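Local coordinates for protein lysyl-trna-dependent l-ysyl-phosphatidylgycerol synthase (Bacillus licheniformis, PDB 4V36) that probably transfers lysine from lysyl-tRNA to phosphatidylglycerol, forming the lysyl-phosphatidylglycerol linked to bacterial resistance, and here holds a lysine amide in its soluble domain, at residues A[260-265]-A[288-293]; A[41-46]-A[75-80]; A[31-36]-A[188-193]; A[221-226]-A[239-244]. All coordinates share one frame; numbering follows the deposited sequence.

How the contacts relate
All four contacts belong to one mixed sheet and its surrounding helices and loops, and three gather round the bound lysine amide. Contact 4 carries Asp224, Leu225 and Met226 of the ligand pocket. Contact 3 meets it where the hydroxyl of Tyr190 probably hydrogen-bonds to the carboxylate of Asp224. Contact 1 reaches contact 4 through Phe292, whose CZ lies 3.5 Å from Ile223 CG1; Ser291 of contact 1 comes within about 4 Å of the ligand by its side chain. Contact 2 is more remote, its centre 33 Å from that of contact 4, but Phe42 CZ packs 3.4 Å from Gly35 O of contact 3.

Contact 1: residues A[260-265]-A[288-293]; sequences MAPLSN and YMYSFS
Pro262 lies flat against Tyr290 where strand 255-261 of the central GNAT-like sheet runs out into a loop, and the 288-293 segment that it meets is part of the irregular connection between helices 276-285 and 296-300. CD of the proline makes a CH-pi contact, 3.8 Å from the centroid of the Tyr290 ring and only 18° off the normal, while CB of Pro262 sits nearer the phenol end, 3.8 Å from CZ of Tyr290. The opposite face of that ring is covered by the neighbouring Met289, whose CB stands over its centre, so the tyrosine is sandwiched between proline and methionine carbons. In the ring plane, the carbonyl oxygen of Met260 lies at the edge. Tyr290 has its ring turned away from its own carbonyl carbon (chi1 -45°), which swings the phenol across the end of the strand; its hydroxyl is hydrogen-bonded to the carbonyl of Leu115 on strand 111-122, fixing the far end of the ring.

Met260 completes the packing from the strand side. Its chain is extended as far as SD and then bends at chi3 (67°), carrying the terminal methyl up against the loop. There CE touches Tyr290 CE1 at 3.7 Å, in a position oblique to the ring, and the side chains of Met260 and Met289 pass at a slant. The same CE of Met260 lies 3.5 Å from CB of Met289 and approaches the Met289 carbonyl oxygen to 3.3 Å.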
# COMPACT_ATOMS: atom_id res chain seq x y z
N MET A 260 -5.14 2.85 2.48
CA MET A 260 -5.98 2.56 3.64
C MET A 260 -6.19 3.80 4.51
O MET A 260 -5.30 4.64 4.65
CB MET A 260 -5.38 1.43 4.47
CG MET A 260 -6.35 0.80 5.46
SD MET A 260 -5.70 -0.68 6.25
CE MET A 260 -4.37 0.02 7.22
N ALA A 261 -7.38 3.90 5.10
CA ALA A 261 -7.70 4.96 6.03
C ALA A 261 -8.21 4.35 7.33
O ALA A 261 -8.74 3.24 7.32
CB ALA A 261 -8.73 5.91 5.43
N PRO A 262 -8.05 5.07 8.45
CA PRO A 262 -8.57 4.54 9.72
C PRO A 262 -10.09 4.41 9.71
O PRO A 262 -10.77 5.15 8.99
CB PRO A 262 -8.12 5.59 10.75
CG PRO A 262 -7.91 6.83 9.95
CD PRO A 262 -7.38 6.37 8.63
N LEU A 263 -10.61 3.48 10.49
CA LEU A 263 -12.05 3.28 10.58
C LEU A 263 -12.72 4.47 11.25
O LEU A 263 -12.08 5.21 12.01
CB LEU A 263 -12.37 2.00 11.36
CG LEU A 263 -11.85 0.68 10.79
CD1 LEU A 263 -12.14 -0.46 11.76
CD2 LEU A 263 -12.48 0.41 9.44
N SER A 264 -14.00 4.66 10.97
CA SER A 264 -14.78 5.67 11.68
C SER A 264 -15.17 5.13 13.05
O SER A 264 -14.84 4.00 13.39
CB SER A 264 -16.03 6.05 10.87
OG SER A 264 -16.82 4.91 10.59
N ASN A 265 -15.88 5.94 13.83
CA ASN A 265 -16.30 5.53 15.17
C ASN A 265 -17.50 4.58 15.14
O ASN A 265 -18.18 4.41 16.15
CB ASN A 265 -16.62 6.75 16.03
CG ASN A 265 -17.75 7.58 15.46
OD1 ASN A 265 -18.92 7.28 15.68
ND2 ASN A 265 -17.40 8.63 14.74
N TYR A 288 1.71 4.20 10.84
CA TYR A 288 2.44 3.20 10.07
C TYR A 288 1.55 2.47 9.06
O TYR A 288 2.06 1.77 8.18
CB TYR A 288 3.09 2.18 11.01
CG TYR A 288 4.19 2.74 11.88
CD1 TYR A 288 3.90 3.53 12.99
CD2 TYR A 288 5.53 2.47 11.60
CE1 TYR A 288 4.91 4.04 13.79
CE2 TYR A 288 6.54 2.98 12.40
CZ TYR A 288 6.22 3.76 13.49
OH TYR A 288 7.23 4.27 14.28
N MET A 289 0.24 2.63 9.19
CA MET A 289 -0.69 1.87 8.36
C MET A 289 -1.48 2.74 7.39
O MET A 289 -2.08 2.24 6.45
CB MET A 289 -1.66 1.08 9.24
CG MET A 289 -0.99 0.17 10.25
SD MET A 289 -2.10 -1.13 10.83
CE MET A 289 -3.63 -0.22 11.01
N TYR A 290 -1.47 4.05 7.61
CA TYR A 290 -2.27 4.96 6.80
C TYR A 290 -1.39 5.95 6.04
O TYR A 290 -0.85 6.89 6.61
CB TYR A 290 -3.27 5.70 7.68
CG TYR A 290 -3.97 4.79 8.67
CD1 TYR A 290 -4.85 3.81 8.22
CD2 TYR A 290 -3.75 4.90 10.03
CE1 TYR A 290 -5.49 2.96 9.12
CE2 TYR A 290 -4.38 4.07 10.93
CZ TYR A 290 -5.25 3.10 10.47
OH TYR A 290 -5.89 2.27 11.36
N SER A 291 -1.28 5.73 4.73
CA SER A 291 -0.41 6.54 3.88
C SER A 291 -1.00 7.91 3.59
O SER A 291 -2.19 8.16 3.83
CB SER A 291 -0.13 5.80 2.57
OG SER A 291 -1.33 5.43 1.93
N PHE A 292 -0.15 8.80 3.07
CA PHE A 292 -0.53 10.17 2.70
C PHE A 292 -1.07 10.96 3.89
O PHE A 292 -0.39 11.84 4.42
CB PHE A 292 -1.57 10.15 1.57
CG PHE A 292 -1.27 9.13 0.51
CD1 PHE A 292 -0.12 9.21 -0.24
CD2 PHE A 292 -2.15 8.08 0.28
CE1 PHE A 292 0.16 8.27 -1.22
CE2 PHE A 292 -1.88 7.14 -0.70
CZ PHE A 292 -0.72 7.24 -1.44
N SER A 293 -2.29 10.65 4.32
CA SER A 293 -2.89 11.32 5.46
C SER A 293 -3.51 10.33 6.43
O SER A 293 -4.18 9.38 6.01
CB SER A 293 -3.94 12.34 4.99
OG SER A 293 -4.46 13.06 6.09

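Contact 2: residues A[41-46]-A[75-80]; sequences RFFYSS and PLVIKE
At the outer edge of the central sheet, the turn that follows strand 41-44 is held against helix 74-87 by a carboxylate, with Glu80 receiving Ser46 on both of its oxygens. The backbone N-H of Ser46 points to OE1 of Glu80 over 3.1 Å and is fairly straight, with an angle of 156° at the hydrogen. The hydroxyl OG of Ser46 donates to OE2 of Glu80, although Ser46 is poorly ordered and the length of this second bond is therefore less certain. Both oxygens use their syn lone pairs, so the two donors converge on the mouth of the carboxylate, and a bidentate grip of this kind restricts its rotation. Glu80 reaches the serine because its chain runs extended beyond CG (chi2 175°).

Strand 41-44 pairs with strand 50-57 as a beta hairpin, and the helix packs beside the hairpin at its turn end. In the turn, OG of Ser45 is hydrogen-bonded to the backbone N of Ala50, while CB of Ser45 rests 3.7 Å from CB of Val77 on the helix. Two residues back, on the strand, Phe43 projects toward the helix. Its ring and the Glu80 carboxylate stand 78° apart, and CB of Glu80 meets the ring edge in its plane, 3.9 Å from Phe43 CE2. Phe43 and Val77 run alongside one another, pointing opposite ways, CG2 of Val77 lying 4.0 Å from CD2 of Phe43. The Phe43 ring also packs edge-to-face with that of Phe81, the next residue of helix 74-87.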
# COMPACT_ATOMS: atom_id res chain seq x y z
N ARG A 41 10.44 -12.31 2.19
CA ARG A 41 10.72 -13.62 1.61
C ARG A 41 9.51 -14.13 0.84
O ARG A 41 8.38 -13.73 1.12
CB ARG A 41 11.12 -14.62 2.70
CG ARG A 41 12.39 -14.25 3.44
CD ARG A 41 12.84 -15.36 4.38
NE ARG A 41 13.15 -16.59 3.65
CZ ARG A 41 14.33 -16.87 3.13
NH1 ARG A 41 15.33 -16.01 3.23
NH2 ARG A 41 14.52 -18.02 2.48
N PHE A 42 9.75 -15.00 -0.12
CA PHE A 42 8.67 -15.51 -0.97
C PHE A 42 8.43 -17.00 -0.73
O PHE A 42 9.36 -17.76 -0.47
CB PHE A 42 8.99 -15.27 -2.44
CG PHE A 42 9.04 -13.81 -2.82
CD1 PHE A 42 8.36 -12.86 -2.08
CD2 PHE A 42 9.78 -13.40 -3.91
CE1 PHE A 42 8.41 -11.53 -2.42
CE2 PHE A 42 9.84 -12.06 -4.26
CZ PHE A 42 9.15 -11.13 -3.52
N PHE A 43 7.17 -17.40 -0.82
CA PHE A 43 6.80 -18.81 -0.72
C PHE A 43 5.88 -19.20 -1.87
O PHE A 43 4.68 -18.93 -1.84
CB PHE A 43 6.13 -19.11 0.62
CG PHE A 43 5.84 -20.57 0.84
CD1 PHE A 43 6.79 -21.39 1.42
CD2 PHE A 43 4.62 -21.11 0.47
CE1 PHE A 43 6.52 -22.74 1.63
CE2 PHE A 43 4.35 -22.46 0.67
CZ PHE A 43 5.31 -23.27 1.25
N TYR A 44 6.45 -19.83 -2.90
CA TYR A 44 5.67 -20.29 -4.03
C TYR A 44 5.07 -21.66 -3.75
O TYR A 44 5.72 -22.52 -3.15
CB TYR A 44 6.52 -20.34 -5.30
CG TYR A 44 6.94 -18.98 -5.81
CD1 TYR A 44 6.15 -18.28 -6.71
CD2 TYR A 44 8.13 -18.40 -5.40
CE1 TYR A 44 6.52 -17.04 -7.18
CE2 TYR A 44 8.52 -17.15 -5.86
CZ TYR A 44 7.71 -16.48 -6.75
OH TYR A 44 8.09 -15.24 -7.22
N SER A 45 3.83 -21.86 -4.18
CA SER A 45 3.16 -23.14 -4.00
C SER A 45 3.76 -24.19 -4.93
O SER A 45 4.40 -23.85 -5.92
CB SER A 45 1.66 -23.01 -4.25
OG SER A 45 1.40 -22.52 -5.56
N SER A 46 3.56 -25.46 -4.59
CA SER A 46 4.05 -26.56 -5.42
C SER A 46 3.39 -26.54 -6.79
O SER A 46 3.97 -27.00 -7.78
CB SER A 46 3.81 -27.90 -4.72
OG SER A 46 2.43 -28.09 -4.45
N PRO A 75 -6.12 -21.94 -1.60
CA PRO A 75 -6.17 -22.87 -0.47
C PRO A 75 -4.93 -23.76 -0.37
O PRO A 75 -4.53 -24.14 0.72
CB PRO A 75 -7.42 -23.71 -0.75
CG PRO A 75 -8.27 -22.85 -1.61
CD PRO A 75 -7.30 -22.09 -2.47
N LEU A 76 -4.34 -24.07 -1.52
CA LEU A 76 -3.16 -24.94 -1.56
C LEU A 76 -1.93 -24.26 -0.96
O LEU A 76 -1.22 -24.86 -0.15
CB LEU A 76 -2.87 -25.37 -3.00
CG LEU A 76 -1.63 -26.24 -3.20
CD1 LEU A 76 -1.71 -27.51 -2.36
CD2 LEU A 76 -1.44 -26.57 -4.67
N VAL A 77 -1.67 -23.02 -1.36
CA VAL A 77 -0.48 -22.31 -0.91
C VAL A 77 -0.57 -21.96 0.58
O VAL A 77 0.44 -21.98 1.29
CB VAL A 77 -0.24 -21.02 -1.74
CG1 VAL A 77 -1.40 -20.05 -1.61
CG2 VAL A 77 1.08 -20.37 -1.34
N ILE A 78 -1.78 -21.66 1.05
CA ILE A 78 -1.99 -21.36 2.46
C ILE A 78 -1.78 -22.62 3.29
O ILE A 78 -1.19 -22.58 4.37
CB ILE A 78 -3.40 -20.79 2.71
CG1 ILE A 78 -3.54 -19.42 2.02
CG2 ILE A 78 -3.67 -20.65 4.20
CD1 ILE A 78 -4.92 -18.83 2.13
N LYS A 79 -2.26 -23.75 2.76
CA LYS A 79 -2.10 -25.04 3.43
C LYS A 79 -0.63 -25.43 3.55
O LYS A 79 -0.18 -25.85 4.61
CB LYS A 79 -2.87 -26.12 2.66
CG LYS A 79 -2.82 -27.50 3.29
CD LYS A 79 -3.64 -28.49 2.49
CE LYS A 79 -3.61 -29.88 3.10
NZ LYS A 79 -4.41 -30.85 2.31
N GLU A 80 0.11 -25.27 2.46
CA GLU A 80 1.52 -25.62 2.43
C GLU A 80 2.36 -24.70 3.31
O GLU A 80 3.26 -25.14 4.02
CB GLU A 80 2.06 -25.60 1.00
CG GLU A 80 1.46 -26.67 0.10
CD GLU A 80 1.92 -26.54 -1.34
OE1 GLU A 80 2.57 -25.52 -1.67
OE2 GLU A 80 1.63 -27.45 -2.15

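Contact 3: residues A[31-36]-A[188-193]; sequences LSHLGF and EDYLQK
The carbonyl oxygen of Asp189 takes two donors from opposite faces of its plane, and one of them belongs to Lys193, which packs on Phe36. NZ of Lys193 sits 3.1 Å from Asp189 O, well above the carbonyl plane, while the backbone N of Gln192 approaches from the other face at 3.3 Å. Bends at chi2 (-70°) and chi4 fold the lysine back toward its own helix, so that its methylenes lie against the aromatic ring: CD is over one face of Phe36, and CE comes 3.9 Å from Phe36 CD1.

The contact joins helix 188-191 to the 3-10 segment that begins at His33, between helix 16-25 and strand 41-44. Tyr190 reaches from one to the other. CB of Phe36 meets its ring at the edge, 3.9 Å from CD1 of Tyr190. The His33 and Tyr190 rings are neither stacked nor edge-to-face, their planes 48° apart and ND1 of His33 3.4 Å from CE1 of Tyr190. NE2 of His33 is buried without a polar partner, with CB of Lys193 at 3.7 Å. CD2 of Leu34 lies 3.9 Å from Tyr190 OH, which probably hydrogen-bonds to Asp224 of the lysine amide pocket.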
# COMPACT_ATOMS: atom_id res chain seq x y z
N LEU A 31 -1.00 -5.57 -2.85
CA LEU A 31 0.28 -5.48 -2.14
C LEU A 31 1.37 -6.29 -2.83
O LEU A 31 2.47 -6.44 -2.29
CB LEU A 31 0.11 -5.96 -0.70
CG LEU A 31 -1.00 -5.27 0.10
CD1 LEU A 31 -1.26 -6.00 1.41
CD2 LEU A 31 -0.65 -3.81 0.36
N SER A 32 1.07 -6.80 -4.02
CA SER A 32 2.00 -7.66 -4.75
C SER A 32 3.26 -6.92 -5.20
O SER A 32 4.36 -7.47 -5.16
CB SER A 32 1.31 -8.28 -5.96
OG SER A 32 0.20 -9.07 -5.57
N HIS A 33 3.09 -5.67 -5.61
CA HIS A 33 4.20 -4.88 -6.14
C HIS A 33 5.25 -4.58 -5.08
O HIS A 33 6.40 -4.31 -5.39
CB HIS A 33 3.68 -3.58 -6.75
CG HIS A 33 4.70 -2.84 -7.56
ND1 HIS A 33 5.30 -1.68 -7.12
CD2 HIS A 33 5.23 -3.10 -8.78
CE1 HIS A 33 6.16 -1.26 -8.03
NE2 HIS A 33 6.13 -2.10 -9.05
N LEU A 34 4.84 -4.64 -3.81
CA LEU A 34 5.75 -4.35 -2.70
C LEU A 34 6.83 -5.41 -2.55
O LEU A 34 7.78 -5.24 -1.79
CB LEU A 34 4.97 -4.22 -1.40
CG LEU A 34 4.09 -2.97 -1.30
CD1 LEU A 34 3.32 -2.95 0.01
CD2 LEU A 34 4.93 -1.72 -1.46
N GLY A 35 6.69 -6.51 -3.29
CA GLY A 35 7.69 -7.57 -3.27
C GLY A 35 8.98 -7.17 -3.96
O GLY A 35 10.01 -7.83 -3.80
N PHE A 36 8.94 -6.07 -4.71
CA PHE A 36 10.13 -5.59 -5.41
C PHE A 36 11.03 -4.75 -4.50
O PHE A 36 12.07 -4.26 -4.93
CB PHE A 36 9.73 -4.77 -6.64
CG PHE A 36 9.07 -5.58 -7.72
CD1 PHE A 36 9.81 -6.48 -8.47
CD2 PHE A 36 7.72 -5.44 -7.99
CE1 PHE A 36 9.22 -7.23 -9.47
CE2 PHE A 36 7.12 -6.18 -8.99
CZ PHE A 36 7.87 -7.08 -9.73
N GLU A 188 16.16 2.58 -5.77
CA GLU A 188 16.32 2.77 -7.20
C GLU A 188 15.82 1.58 -8.02
O GLU A 188 15.14 1.76 -9.02
CB GLU A 188 17.79 3.06 -7.52
CG GLU A 188 18.31 4.30 -6.80
CD GLU A 188 19.82 4.40 -6.83
OE1 GLU A 188 20.47 3.50 -7.38
OE2 GLU A 188 20.35 5.39 -6.29
N ASP A 189 16.15 0.37 -7.58
CA ASP A 189 15.65 -0.85 -8.22
C ASP A 189 14.12 -0.86 -8.25
O ASP A 189 13.51 -1.13 -9.28
CB ASP A 189 16.16 -2.10 -7.50
CG ASP A 189 17.53 -2.53 -7.98
OD1 ASP A 189 17.80 -2.42 -9.19
OD2 ASP A 189 18.33 -2.98 -7.13
N TYR A 190 13.53 -0.55 -7.11
CA TYR A 190 12.08 -0.52 -6.96
C TYR A 190 11.43 0.53 -7.85
O TYR A 190 10.38 0.29 -8.45
CB TYR A 190 11.72 -0.27 -5.49
CG TYR A 190 10.24 -0.08 -5.22
CD1 TYR A 190 9.34 -1.12 -5.41
CD2 TYR A 190 9.76 1.13 -4.74
CE1 TYR A 190 7.99 -0.94 -5.16
CE2 TYR A 190 8.42 1.31 -4.48
CZ TYR A 190 7.54 0.27 -4.69
OH TYR A 190 6.19 0.44 -4.44
N LEU A 191 12.07 1.69 -7.95
CA LEU A 191 11.53 2.81 -8.71
C LEU A 191 11.57 2.57 -10.22
O LEU A 191 10.84 3.22 -10.97
CB LEU A 191 12.28 4.09 -8.37
CG LEU A 191 12.05 4.64 -6.96
CD1 LEU A 191 12.86 5.91 -6.73
CD2 LEU A 191 10.57 4.88 -6.72
N GLN A 192 12.41 1.64 -10.66
CA GLN A 192 12.51 1.32 -12.09
C GLN A 192 11.40 0.38 -12.54
O GLN A 192 11.24 0.12 -13.73
CB GLN A 192 13.87 0.68 -12.40
CG GLN A 192 15.07 1.58 -12.15
CD GLN A 192 15.26 2.63 -13.22
OE1 GLN A 192 14.55 2.66 -14.22
NE2 GLN A 192 16.24 3.51 -13.03
N LYS A 193 10.62 -0.11 -11.59
CA LYS A 193 9.62 -1.15 -11.86
C LYS A 193 8.26 -0.59 -12.26
O LYS A 193 7.34 -1.36 -12.58
CB LYS A 193 9.46 -2.06 -10.64
CG LYS A 193 10.72 -2.82 -10.26
CD LYS A 193 11.05 -3.89 -11.28
CE LYS A 193 12.27 -4.69 -10.87
NZ LYS A 193 13.50 -3.85 -10.80

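Contact 4: residues A[221-226]-A[239-244]; sequences ISIDLM and ALFIYL. With LYN (2,6-diamino-hexanoic acid amide), chain C.
Met226 is fully extended through chi1 (171°) and chi2 and turns only at chi3 (-82°), which delivers its methyl group onto Phe241 of helix 236-251. CE stands over one face of the Phe241 ring, 3.8 Å from its centroid and displaced toward the rim, a CH-pi contact. The sulfur SD lies obliquely to the same ring, 4.7 Å from the centroid, completing a Met-aromatic pair. Leu240 lies alongside the methionine, its CB 3.7 Å from CE of Met226.

Strand 220-228 and the helix are the first two elements of a beta-alpha-beta unit that continues into strand 255-261, and the strand turns a corner at Asp224. Ahead of that corner, Ile223 packs on Leu244, with CG2 3.7 Å from Leu244 CD1, while its CD1 reaches CE1 of Phe241 at 4.1 Å. Phe292 packs edge-to-face on Phe241.

Past the corner the backbone faces the lysine amide: N of Met226 is 3.4 Å from the ligand's N atom, and CG of Leu225 lies 4.0 Å from the ligand's CA. With no hydrogen bond between the segments, helix and strand are joined by hydrocarbon and sulfur alone, an apolar packing that does not depend on charge, while the backbone beside it offers its polar atoms to the ligand.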
# COMPACT_ATOMS: atom_id res chain seq x y z
N ILE A 221 -5.99 1.55 -10.47
CA ILE A 221 -4.59 1.86 -10.22
C ILE A 221 -4.43 2.52 -8.86
O ILE A 221 -5.41 2.80 -8.17
CB ILE A 221 -4.00 2.80 -11.29
CG1 ILE A 221 -4.91 4.02 -11.48
CG2 ILE A 221 -3.80 2.07 -12.60
CD1 ILE A 221 -4.33 5.09 -12.38
N SER A 222 -3.18 2.75 -8.47
CA SER A 222 -2.88 3.47 -7.25
C SER A 222 -1.44 3.93 -7.25
O SER A 222 -0.68 3.64 -8.18
CB SER A 222 -3.15 2.61 -6.02
OG SER A 222 -1.95 2.03 -5.53
N ILE A 223 -1.05 4.64 -6.20
CA ILE A 223 0.33 5.04 -6.02
C ILE A 223 0.86 4.47 -4.71
O ILE A 223 0.10 3.96 -3.89
CB ILE A 223 0.48 6.57 -6.02
CG1 ILE A 223 -0.34 7.17 -4.88
CG2 ILE A 223 0.04 7.15 -7.35
CD1 ILE A 223 -0.24 8.67 -4.79
N ASP A 224 2.17 4.55 -4.54
CA ASP A 224 2.81 4.07 -3.32
C ASP A 224 3.43 5.24 -2.58
O ASP A 224 3.02 5.59 -1.48
CB ASP A 224 3.85 3.01 -3.65
CG ASP A 224 4.49 2.41 -2.42
OD1 ASP A 224 3.91 2.53 -1.32
OD2 ASP A 224 5.58 1.82 -2.56
N LEU A 225 4.42 5.87 -3.22
CA LEU A 225 5.06 7.05 -2.66
C LEU A 225 4.40 8.32 -3.19
O LEU A 225 4.05 8.40 -4.37
CB LEU A 225 6.56 7.06 -3.00
CG LEU A 225 7.52 6.22 -2.16
CD1 LEU A 225 7.28 4.72 -2.34
CD2 LEU A 225 8.96 6.58 -2.50
N MET A 226 4.22 9.29 -2.31
CA MET A 226 3.81 10.64 -2.70
C MET A 226 4.60 11.64 -1.88
O MET A 226 4.33 11.85 -0.70
CB MET A 226 2.31 10.85 -2.52
CG MET A 226 1.89 12.31 -2.71
SD MET A 226 0.14 12.64 -2.44
CE MET A 226 -0.55 12.13 -4.01
N ALA A 239 -4.02 18.52 -4.88
CA ALA A 239 -3.75 18.82 -6.28
C ALA A 239 -3.25 17.59 -7.04
O ALA A 239 -3.68 17.33 -8.16
CB ALA A 239 -2.73 19.95 -6.39
N LEU A 240 -2.35 16.84 -6.41
CA LEU A 240 -1.77 15.66 -7.04
C LEU A 240 -2.81 14.59 -7.33
O LEU A 240 -2.80 13.98 -8.40
CB LEU A 240 -0.66 15.08 -6.16
CG LEU A 240 0.60 15.93 -6.01
CD1 LEU A 240 1.64 15.21 -5.18
CD2 LEU A 240 1.17 16.31 -7.37
N PHE A 241 -3.72 14.36 -6.38
CA PHE A 241 -4.78 13.37 -6.58
C PHE A 241 -5.74 13.81 -7.68
O PHE A 241 -6.26 12.98 -8.42
CB PHE A 241 -5.55 13.13 -5.28
CG PHE A 241 -4.86 12.18 -4.34
CD1 PHE A 241 -4.63 10.87 -4.71
CD2 PHE A 241 -4.46 12.60 -3.08
CE1 PHE A 241 -4.01 9.99 -3.85
CE2 PHE A 241 -3.83 11.72 -2.21
CZ PHE A 241 -3.60 10.42 -2.60
N ILE A 242 -5.96 15.12 -7.79
CA ILE A 242 -6.80 15.66 -8.86
C ILE A 242 -6.15 15.42 -10.22
O ILE A 242 -6.80 14.96 -11.15
CB ILE A 242 -7.06 17.16 -8.66
CG1 ILE A 242 -7.94 17.39 -7.43
CG2 ILE A 242 -7.75 17.75 -9.89
CD1 ILE A 242 -8.12 18.86 -7.08
N TYR A 243 -4.86 15.73 -10.32
CA TYR A 243 -4.11 15.47 -11.54
C TYR A 243 -4.03 13.98 -11.84
O TYR A 243 -4.12 13.57 -13.00
CB TYR A 243 -2.69 16.06 -11.44
CG TYR A 243 -2.63 17.56 -11.60
CD1 TYR A 243 -3.03 18.17 -12.78
CD2 TYR A 243 -2.14 18.36 -10.58
CE1 TYR A 243 -2.97 19.54 -12.94
CE2 TYR A 243 -2.07 19.74 -10.72
CZ TYR A 243 -2.49 20.32 -11.90
OH TYR A 243 -2.42 21.69 -12.05
N LEU A 244 -3.86 13.17 -10.79
CA LEU A 244 -3.81 11.72 -10.94
C LEU A 244 -5.12 11.16 -11.47
O LEU A 244 -5.13 10.32 -12.36
CB LEU A 244 -3.46 11.06 -9.61
CG LEU A 244 -1.97 10.96 -9.26
CD1 LEU A 244 -1.79 10.37 -7.87
CD2 LEU A 244 -1.23 10.13 -10.29
N LYN C . 5.42 8.19 0.71
CA LYN C . 5.99 7.08 1.45
CB LYN C . 6.21 7.49 2.90
CG LYN C . 6.75 6.35 3.76
CD LYN C . 7.62 6.87 4.89
CE LYN C . 6.83 7.77 5.84
NZ LYN C . 7.73 8.28 6.91
C LYN C . 5.07 5.89 1.39
O LYN C . 3.87 6.06 1.52
NT LYN C . 5.59 4.68 1.17